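Local structure of SusD superfamily protein (Bacteroides thetaiotaomicron, 3MCX) at residues W88-N100 and L152-T164. The protein is of unknown function but, as a zinc-binding member of the SusD family of the outer membrane, probably helps to capture nutrient glycans at the cell surface. Numbering follows the deposited sequence.
With GOL (glycerol), chain K.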
ATOM      1  N   TRP A  88     -10.025   4.185 -10.112  1.00  5.78           N
ATOM      2  CA  TRP A  88      -9.405   4.962 -11.189  1.00  5.07           C
ATOM      3  C   TRP A  88      -9.769   6.440 -11.065  1.00  6.44           C
ATOM      4  O   TRP A  88      -8.900   7.317 -11.032  1.00  6.62           O
ATOM      5  CB  TRP A  88      -9.896   4.420 -12.527  1.00  5.47           C
ATOM      6  CG  TRP A  88      -9.417   5.142 -13.747  1.00  5.52           C
ATOM      7  CD1 TRP A  88      -9.992   6.210 -14.307  1.00  5.46           C
ATOM      8  CD2 TRP A  88      -8.345   4.752 -14.622  1.00  6.25           C
ATOM      9  NE1 TRP A  88      -9.336   6.564 -15.480  1.00  6.01           N
ATOM     10  CE2 TRP A  88      -8.322   5.672 -15.681  1.00  5.39           C
ATOM     11  CE3 TRP A  88      -7.390   3.746 -14.576  1.00  6.10           C
ATOM     12  CZ2 TRP A  88      -7.378   5.599 -16.729  1.00  5.64           C
ATOM     13  CZ3 TRP A  88      -6.454   3.662 -15.613  1.00  6.45           C
ATOM     14  CH2 TRP A  88      -6.466   4.565 -16.666  1.00  5.73           C
ATOM     15  N   ASN A  89     -11.067   6.731 -11.002  1.00  5.26           N
ATOM     16  CA  ASN A  89     -11.537   8.102 -11.067  1.00  5.83           C
ATOM     17  C   ASN A  89     -11.101   8.864  -9.810  1.00  6.10           C
ATOM     18  O   ASN A  89     -10.815  10.049  -9.864  1.00  6.61           O
ATOM     19  CB  ASN A  89     -13.057   8.185 -11.201  1.00  5.96           C
ATOM     20  CG  ASN A  89     -13.555   7.901 -12.606  1.00  7.71           C
ATOM     21  OD1 ASN A  89     -12.793   7.943 -13.572  1.00  9.37           O
ATOM     22  ND2 ASN A  89     -14.850   7.690 -12.727  1.00  8.70           N
ATOM     23  N   THR A  90     -11.095   8.186  -8.667  1.00  6.09           N
ATOM     24  CA  THR A  90     -10.775   8.865  -7.408  1.00  6.41           C
ATOM     25  C   THR A  90      -9.317   9.284  -7.392  1.00  5.88           C
ATOM     26  O   THR A  90      -8.997  10.397  -6.932  1.00  6.15           O
ATOM     27  CB  THR A  90     -11.149   7.993  -6.197  1.00  7.07           C
ATOM     28  OG1 THR A  90     -12.535   7.609  -6.313  1.00  7.78           O
ATOM     29  CG2 THR A  90     -10.893   8.716  -4.862  1.00  7.98           C
ATOM     30  N   VAL A  91      -8.400   8.404  -7.834  1.00  6.20           N
ATOM     31  CA  VAL A  91      -6.985   8.773  -7.851  1.00  6.40           C
ATOM     32  C   VAL A  91      -6.733   9.869  -8.868  1.00  6.57           C
ATOM     33  O   VAL A  91      -5.976  10.811  -8.599  1.00  6.27           O
ATOM     34  CB  VAL A  91      -6.056   7.554  -7.983  1.00  6.55           C
ATOM     35  CG1 VAL A  91      -4.606   8.030  -8.009  1.00  7.30           C
ATOM     36  CG2 VAL A  91      -6.269   6.604  -6.803  1.00  7.42           C
ATOM     37  N   TYR A  92      -7.397   9.813 -10.021  1.00  5.56           N
ATOM     38  CA  TYR A  92      -7.256  10.908 -10.988  1.00  5.48           C
ATOM     39  C   TYR A  92      -7.799  12.233 -10.439  1.00  6.42           C
ATOM     40  O   TYR A  92      -7.310  13.295 -10.767  1.00  6.44           O
ATOM     41  CB  TYR A  92      -7.859  10.554 -12.360  1.00  5.38           C
ATOM     42  CG  TYR A  92      -6.862   9.857 -13.236  1.00  5.51           C
ATOM     43  CD1 TYR A  92      -5.772  10.544 -13.712  1.00  6.60           C
ATOM     44  CD2 TYR A  92      -6.981   8.492 -13.530  1.00  6.85           C
ATOM     45  CE1 TYR A  92      -4.825   9.906 -14.480  1.00  6.38           C
ATOM     46  CE2 TYR A  92      -6.045   7.854 -14.284  1.00  6.47           C
ATOM     47  CZ  TYR A  92      -4.956   8.564 -14.759  1.00  8.84           C
ATOM     48  OH  TYR A  92      -3.984   7.894 -15.470  1.00  7.25           O
ATOM     49  N   LYS A  93      -8.851  12.186  -9.616  1.00  5.92           N
ATOM     50  CA  LYS A  93      -9.351  13.407  -8.983  1.00  6.25           C
ATOM     51  C   LYS A  93      -8.269  14.008  -8.084  1.00  6.09           C
ATOM     52  O   LYS A  93      -8.068  15.221  -8.097  1.00  5.90           O
ATOM     53  CB  LYS A  93     -10.635  13.130  -8.180  1.00  7.59           C
ATOM     54  CG  LYS A  93     -11.327  14.383  -7.644  1.00  8.64           C
ATOM     55  CD  LYS A  93     -12.669  13.928  -7.003  1.00 13.93           C
ATOM     56  CE  LYS A  93     -13.421  15.048  -6.302  1.00 18.82           C
ATOM     57  NZ  LYS A  93     -14.596  14.416  -5.576  1.00 24.18           N
ATOM     58  N   VAL A  94      -7.598  13.163  -7.298  1.00  5.68           N
ATOM     59  CA  VAL A  94      -6.503  13.649  -6.471  1.00  6.38           C
ATOM     60  C   VAL A  94      -5.415  14.259  -7.367  1.00  6.05           C
ATOM     61  O   VAL A  94      -4.917  15.347  -7.067  1.00  6.94           O
ATOM     62  CB  VAL A  94      -5.913  12.570  -5.585  1.00  6.34           C
ATOM     63  CG1 VAL A  94      -4.567  13.035  -4.973  1.00  7.62           C
ATOM     64  CG2 VAL A  94      -6.921  12.202  -4.469  1.00  8.41           C
ATOM     65  N   ILE A  95      -5.043  13.590  -8.458  1.00  6.27           N
ATOM     66  CA  ILE A  95      -4.003  14.125  -9.349  1.00  6.19           C
ATOM     67  C   ILE A  95      -4.416  15.500  -9.887  1.00  6.15           C
ATOM     68  O   ILE A  95      -3.642  16.466  -9.859  1.00  5.92           O
ATOM     69  CB  ILE A  95      -3.703  13.134 -10.489  1.00  6.43           C
ATOM     70  CG1 ILE A  95      -2.940  11.938  -9.921  1.00  6.90           C
ATOM     71  CG2 ILE A  95      -2.936  13.847 -11.623  1.00  5.52           C
ATOM     72  CD1 ILE A  95      -2.809  10.749 -10.875  1.00  7.80           C
ATOM     73  N   ARG A  96      -5.650  15.591 -10.323  1.00  5.38           N
ATOM     74  CA  ARG A  96      -6.154  16.857 -10.839  0.50  5.87           C
ATOM     75  C   ARG A  96      -6.087  17.972  -9.798  1.00  5.83           C
ATOM     76  O   ARG A  96      -5.699  19.077 -10.103  1.00  5.54           O
ATOM     77  CB  ARG A  96      -7.535  16.672 -11.446  0.50  6.31           C
ATOM     78  CG  ARG A  96      -7.467  15.781 -12.684  0.50  8.19           C
ATOM     79  CD  ARG A  96      -8.784  15.577 -13.396  0.50  9.94           C
ATOM     80  NE  ARG A  96      -9.980  15.593 -12.567  0.50 12.01           N
ATOM     81  CZ  ARG A  96     -10.722  14.516 -12.403  0.50 14.57           C
ATOM     82  NH1 ARG A  96     -10.347  13.419 -13.021  0.50 16.27           N
ATOM     83  NH2 ARG A  96     -11.780  14.538 -11.671  0.50 16.09           N
ATOM     84  N   GLN A  97      -6.459  17.664  -8.577  1.00  6.47           N
ATOM     85  CA  GLN A  97      -6.370  18.653  -7.514  1.00  6.18           C
ATOM     86  C   GLN A  97      -4.925  19.065  -7.227  1.00  5.26           C
ATOM     87  O   GLN A  97      -4.649  20.238  -7.011  1.00  4.97           O
ATOM     88  CB  GLN A  97      -7.067  18.153  -6.252  1.00  7.14           C
ATOM     89  CG  GLN A  97      -8.590  18.042  -6.445  1.00  7.95           C
ATOM     90  CD  GLN A  97      -9.348  17.819  -5.146  1.00 13.10           C
ATOM     91  OE1 GLN A  97      -8.773  17.820  -4.065  1.00 16.26           O
ATOM     92  NE2 GLN A  97     -10.666  17.635  -5.269  1.00 16.44           N
ATOM     93  N   THR A  98      -4.001  18.105  -7.219  1.00  5.40           N
ATOM     94  CA  THR A  98      -2.590  18.452  -7.070  1.00  5.58           C
ATOM     95  C   THR A  98      -2.117  19.376  -8.197  1.00  4.81           C
ATOM     96  O   THR A  98      -1.385  20.349  -7.947  1.00  4.18           O
ATOM     97  CB  THR A  98      -1.602  17.274  -6.939  1.00  5.74           C
ATOM     98  OG1 THR A  98      -1.522  16.480  -8.149  1.00  6.00           O
ATOM     99  CG2 THR A  98      -1.941  16.377  -5.740  1.00  5.31           C
ATOM    100  N   ASN A  99      -2.555  19.105  -9.428  1.00  4.67           N
ATOM    101  CA  ASN A  99      -2.153  19.935 -10.545  1.00  4.27           C
ATOM    102  C   ASN A  99      -2.707  21.346 -10.451  1.00  3.68           C
ATOM    103  O   ASN A  99      -2.023  22.337 -10.726  1.00  4.41           O
ATOM    104  CB  ASN A  99      -2.563  19.262 -11.864  1.00  4.30           C
ATOM    105  CG  ASN A  99      -1.619  18.132 -12.228  1.00  6.78           C
ATOM    106  OD1 ASN A  99      -0.431  18.234 -11.958  1.00 10.53           O
ATOM    107  ND2 ASN A  99      -2.126  17.089 -12.880  1.00  7.85           N
ATOM    108  N   ASN A 100      -3.975  21.469 -10.037  1.00  4.75           N
ATOM    109  CA  ASN A 100      -4.582  22.768  -9.838  1.00  5.03           C
ATOM    110  C   ASN A 100      -3.862  23.608  -8.755  1.00  3.61           C
ATOM    111  O   ASN A 100      -3.606  24.779  -8.935  1.00  3.93           O
ATOM    112  CB  ASN A 100      -6.066  22.608  -9.484  1.00  5.68           C
ATOM    113  CG  ASN A 100      -6.898  22.094 -10.674  1.00 13.47           C
ATOM    114  OD1 ASN A 100      -6.414  22.036 -11.821  1.00 18.42           O
ATOM    115  ND2 ASN A 100      -8.150  21.710 -10.399  1.00 15.06           N
ATOM    116  N   LEU A 152       2.073  -0.919 -21.398  1.00  6.36           N
ATOM    117  CA  LEU A 152       1.278   0.287 -21.097  1.00  6.56           C
ATOM    118  C   LEU A 152       0.978   0.496 -19.628  1.00  6.75           C
ATOM    119  O   LEU A 152       0.598  -0.442 -18.916  1.00  6.41           O
ATOM    120  CB  LEU A 152      -0.030   0.286 -21.901  1.00  6.83           C
ATOM    121  CG  LEU A 152       0.102   0.387 -23.423  1.00  9.69           C
ATOM    122  CD1 LEU A 152      -1.287   0.327 -24.073  1.00 11.48           C
ATOM    123  CD2 LEU A 152       0.853   1.652 -23.846  1.00  9.81           C
ATOM    124  N   GLY A 153       1.150   1.747 -19.200  1.00  6.48           N
ATOM    125  CA  GLY A 153       0.820   2.183 -17.880  1.00  6.54           C
ATOM    126  C   GLY A 153      -0.522   2.896 -17.918  1.00  7.00           C
ATOM    127  O   GLY A 153      -1.527   2.305 -18.349  1.00  8.16           O
ATOM    128  N   VAL A 154      -0.560   4.141 -17.468  1.00  5.86           N
ATOM    129  CA  VAL A 154      -1.773   4.940 -17.463  1.00  5.86           C
ATOM    130  C   VAL A 154      -1.495   6.323 -18.039  1.00  6.47           C
ATOM    131  O   VAL A 154      -0.331   6.679 -18.290  1.00  6.34           O
ATOM    132  CB  VAL A 154      -2.356   5.058 -16.066  1.00  5.26           C
ATOM    133  CG1 VAL A 154      -2.679   3.684 -15.468  1.00  5.89           C
ATOM    134  CG2 VAL A 154      -1.389   5.823 -15.131  1.00  6.80           C
ATOM    135  N   PRO A 155      -2.533   7.133 -18.271  1.00  5.81           N
ATOM    136  CA  PRO A 155      -2.288   8.490 -18.727  1.00  6.04           C
ATOM    137  C   PRO A 155      -1.598   9.370 -17.680  1.00  6.03           C
ATOM    138  O   PRO A 155      -1.868   9.299 -16.483  1.00  7.08           O
ATOM    139  CB  PRO A 155      -3.696   9.017 -19.059  1.00  6.74           C
ATOM    140  CG  PRO A 155      -4.451   7.782 -19.423  1.00  6.91           C
ATOM    141  CD  PRO A 155      -3.948   6.763 -18.454  1.00  6.14           C
ATOM    142  N   ILE A 156      -0.695  10.195 -18.166  1.00  5.53           N
ATOM    143  CA  ILE A 156       0.059  11.103 -17.324  1.00  6.55           C
ATOM    144  C   ILE A 156      -0.459  12.519 -17.476  1.00  7.73           C
ATOM    145  O   ILE A 156      -0.430  13.127 -18.566  1.00  8.20           O
ATOM    146  CB  ILE A 156       1.574  11.063 -17.662  1.00  6.66           C
ATOM    147  CG1 ILE A 156       2.107   9.660 -17.414  1.00  6.88           C
ATOM    148  CG2 ILE A 156       2.353  12.110 -16.813  1.00  7.07           C
ATOM    149  CD1 ILE A 156       3.578   9.489 -17.808  1.00  6.74           C
ATOM    150  N   GLU A 157      -0.911  13.066 -16.337  1.00  8.73           N
ATOM    151  CA  GLU A 157      -1.307  14.495 -16.252  1.00 10.32           C
ATOM    152  C   GLU A 157      -0.419  15.286 -15.293  1.00 10.50           C
ATOM    153  O   GLU A 157      -0.347  14.972 -14.116  1.00  9.82           O
ATOM    154  CB  GLU A 157      -2.757  14.616 -15.784  1.00 12.58           C
ATOM    155  CG  GLU A 157      -3.737  13.999 -16.749  1.00 15.17           C
ATOM    156  CD  GLU A 157      -5.209  14.202 -16.343  1.00 22.68           C
ATOM    157  OE1 GLU A 157      -5.470  14.992 -15.397  1.00 23.74           O
ATOM    158  OE2 GLU A 157      -6.096  13.595 -16.993  1.00 24.68           O
ATOM    159  N   THR A 158       0.237  16.327 -15.792  1.00 11.32           N
ATOM    160  CA  THR A 158       1.106  17.172 -14.954  1.00 12.17           C
ATOM    161  C   THR A 158       0.754  18.668 -15.039  1.00 12.88           C
ATOM    162  O   THR A 158       1.519  19.535 -14.597  1.00 14.77           O
ATOM    163  CB  THR A 158       2.596  16.945 -15.272  1.00 12.90           C
ATOM    164  OG1 THR A 158       2.860  17.293 -16.632  1.00 15.09           O
ATOM    165  CG2 THR A 158       3.026  15.473 -14.994  1.00 13.21           C
ATOM    166  N   SER A 159      -0.405  18.949 -15.598  1.00 12.71           N
ATOM    167  CA  SER A 159      -0.907  20.308 -15.730  1.00 14.76           C
ATOM    168  C   SER A 159      -2.413  20.208 -15.575  1.00 15.16           C
ATOM    169  O   SER A 159      -2.977  19.120 -15.688  1.00 13.81           O
ATOM    170  CB  SER A 159      -0.532  20.899 -17.100  1.00 15.65           C
ATOM    171  OG  SER A 159      -1.039  20.075 -18.157  1.00 19.96           O
ATOM    172  N   PRO A 160      -3.084  21.332 -15.297  1.00 17.52           N
ATOM    173  CA  PRO A 160      -4.547  21.227 -15.208  1.00 19.18           C
ATOM    174  C   PRO A 160      -5.143  20.612 -16.471  1.00 21.72           C
ATOM    175  O   PRO A 160      -4.628  20.835 -17.562  1.00 20.11           O
ATOM    176  CB  PRO A 160      -4.980  22.680 -15.033  1.00 19.02           C
ATOM    177  CG  PRO A 160      -3.851  23.262 -14.210  1.00 18.13           C
ATOM    178  CD  PRO A 160      -2.596  22.651 -14.850  1.00 17.92           C
ATOM    179  N   SER A 161      -6.205  19.827 -16.284  1.00 25.19           N
ATOM    180  CA  SER A 161      -6.792  19.009 -17.346  1.00 27.98           C
ATOM    181  C   SER A 161      -7.172  19.799 -18.589  1.00 29.72           C
ATOM    182  O   SER A 161      -7.900  20.785 -18.506  1.00 30.28           O
ATOM    183  CB  SER A 161      -8.039  18.285 -16.827  1.00 28.72           C
ATOM    184  OG  SER A 161      -7.680  17.275 -15.911  1.00 30.69           O
ATOM    185  N   ASP A 162      -6.659  19.348 -19.732  1.00 31.20           N
ATOM    186  CA  ASP A 162      -7.085  19.815 -21.049  1.00 32.61           C
ATOM    187  C   ASP A 162      -8.303  18.931 -21.443  1.00 33.82           C
ATOM    188  O   ASP A 162      -8.137  17.861 -22.009  1.00 34.33           O
ATOM    189  CB  ASP A 162      -5.887  19.617 -21.996  1.00 32.53           C
ATOM    190  CG  ASP A 162      -6.082  20.229 -23.361  1.00 33.26           C
ATOM    191  OD1 ASP A 162      -7.245  20.411 -23.808  1.00 34.03           O
ATOM    192  OD2 ASP A 162      -5.029  20.497 -24.003  1.00 31.05           O
ATOM    193  N   PRO A 163      -9.542  19.363 -21.134  1.00 35.34           N
ATOM    194  CA  PRO A 163     -10.622  18.355 -21.248  1.00 35.35           C
ATOM    195  C   PRO A 163     -11.125  18.170 -22.703  1.00 35.04           C
ATOM    196  O   PRO A 163     -11.905  17.261 -22.975  1.00 35.74           O
ATOM    197  CB  PRO A 163     -11.712  18.915 -20.321  1.00 35.51           C
ATOM    198  CG  PRO A 163     -11.493  20.463 -20.374  1.00 36.06           C
ATOM    199  CD  PRO A 163     -10.099  20.724 -20.991  1.00 35.58           C
ATOM    200  N   THR A 164     -10.658  19.018 -23.617  1.00 34.37           N
ATOM    201  CA  THR A 164     -10.774  18.779 -25.059  1.00 33.93           C
ATOM    202  C   THR A 164      -9.863  17.637 -25.536  1.00 32.70           C
ATOM    203  O   THR A 164     -10.138  17.005 -26.565  1.00 32.60           O
ATOM    204  CB  THR A 164     -10.312  20.024 -25.860  1.00 34.00           C
ATOM    205  OG1 THR A 164     -10.883  21.204 -25.292  1.00 35.94           O
ATOM    206  CG2 THR A 164     -10.698  19.927 -27.346  1.00 34.47           C
TER
HETATM  207  C1  GOL K  10      -9.793  10.615 -18.008  0.80 27.80           C
HETATM  208  O1  GOL K  10     -11.153  10.238 -17.760  0.80 28.19           O
HETATM  209  C2  GOL K  10      -9.017  10.194 -16.771  0.80 28.61           C
HETATM  210  O2  GOL K  10      -9.838   9.232 -16.185  0.80 29.97           O
HETATM  211  C3  GOL K  10      -7.596   9.667 -16.990  0.80 26.26           C
HETATM  212  O3  GOL K  10      -6.930  10.435 -17.976  0.80 33.25           O
HETATM  213  O   HOH W   1       0.198  21.616 -12.539  1.00 12.86           O
HETATM  214  O   HOH W   2      -4.651  17.430 -14.072  1.00 17.58           O
HETATM  215  O   HOH W   3      -6.653  19.772 -13.067  1.00 25.63           O
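An irregular segment, 152-164, runs along one side of helix 81-106 in this SusD-family, helix-rich fold, its backbone closing from 9.9 Å between the CA atoms of Trp-88 and Val-154 to 5.3 Å between those of Asn-99 and Ser-159. At the wide end large aromatic rings suit the gap: the Trp-88 indole brings CH2 to 3.8 Å from CD of Pro-155, the two side chains crossing nearly at right angles. Tyr-92 lies against one face of the indole, CE2 offset toward its rim, and its OH, at the far end of a long flat ring, spans the gap to donate to Pro-155 O (2.7 Å) in the carbonyl plane, on a lone pair. A phenylalanine in place of Tyr-92 would probably keep the ring packing but leave Pro-155 O without this donor. A glycerol, probably from crystallisation, sets C3 over the centre of the Tyr-92 ring. At the narrow end a short amide fits: Asn-99 points toward the loop, and chi1 of -77° lays its amide along the backbone of 157-159, while Arg-129 of helix 115-140 donates to its OD1. A water accepts from Asn-99 ND2 (2.8 Å) and lies 2.9 Å from both Glu-157 OE1 and Ser-159 O. The same ND2 also donates to Glu-157 O (3.0 Å), nearly straight at 169° but from above the carbonyl plane.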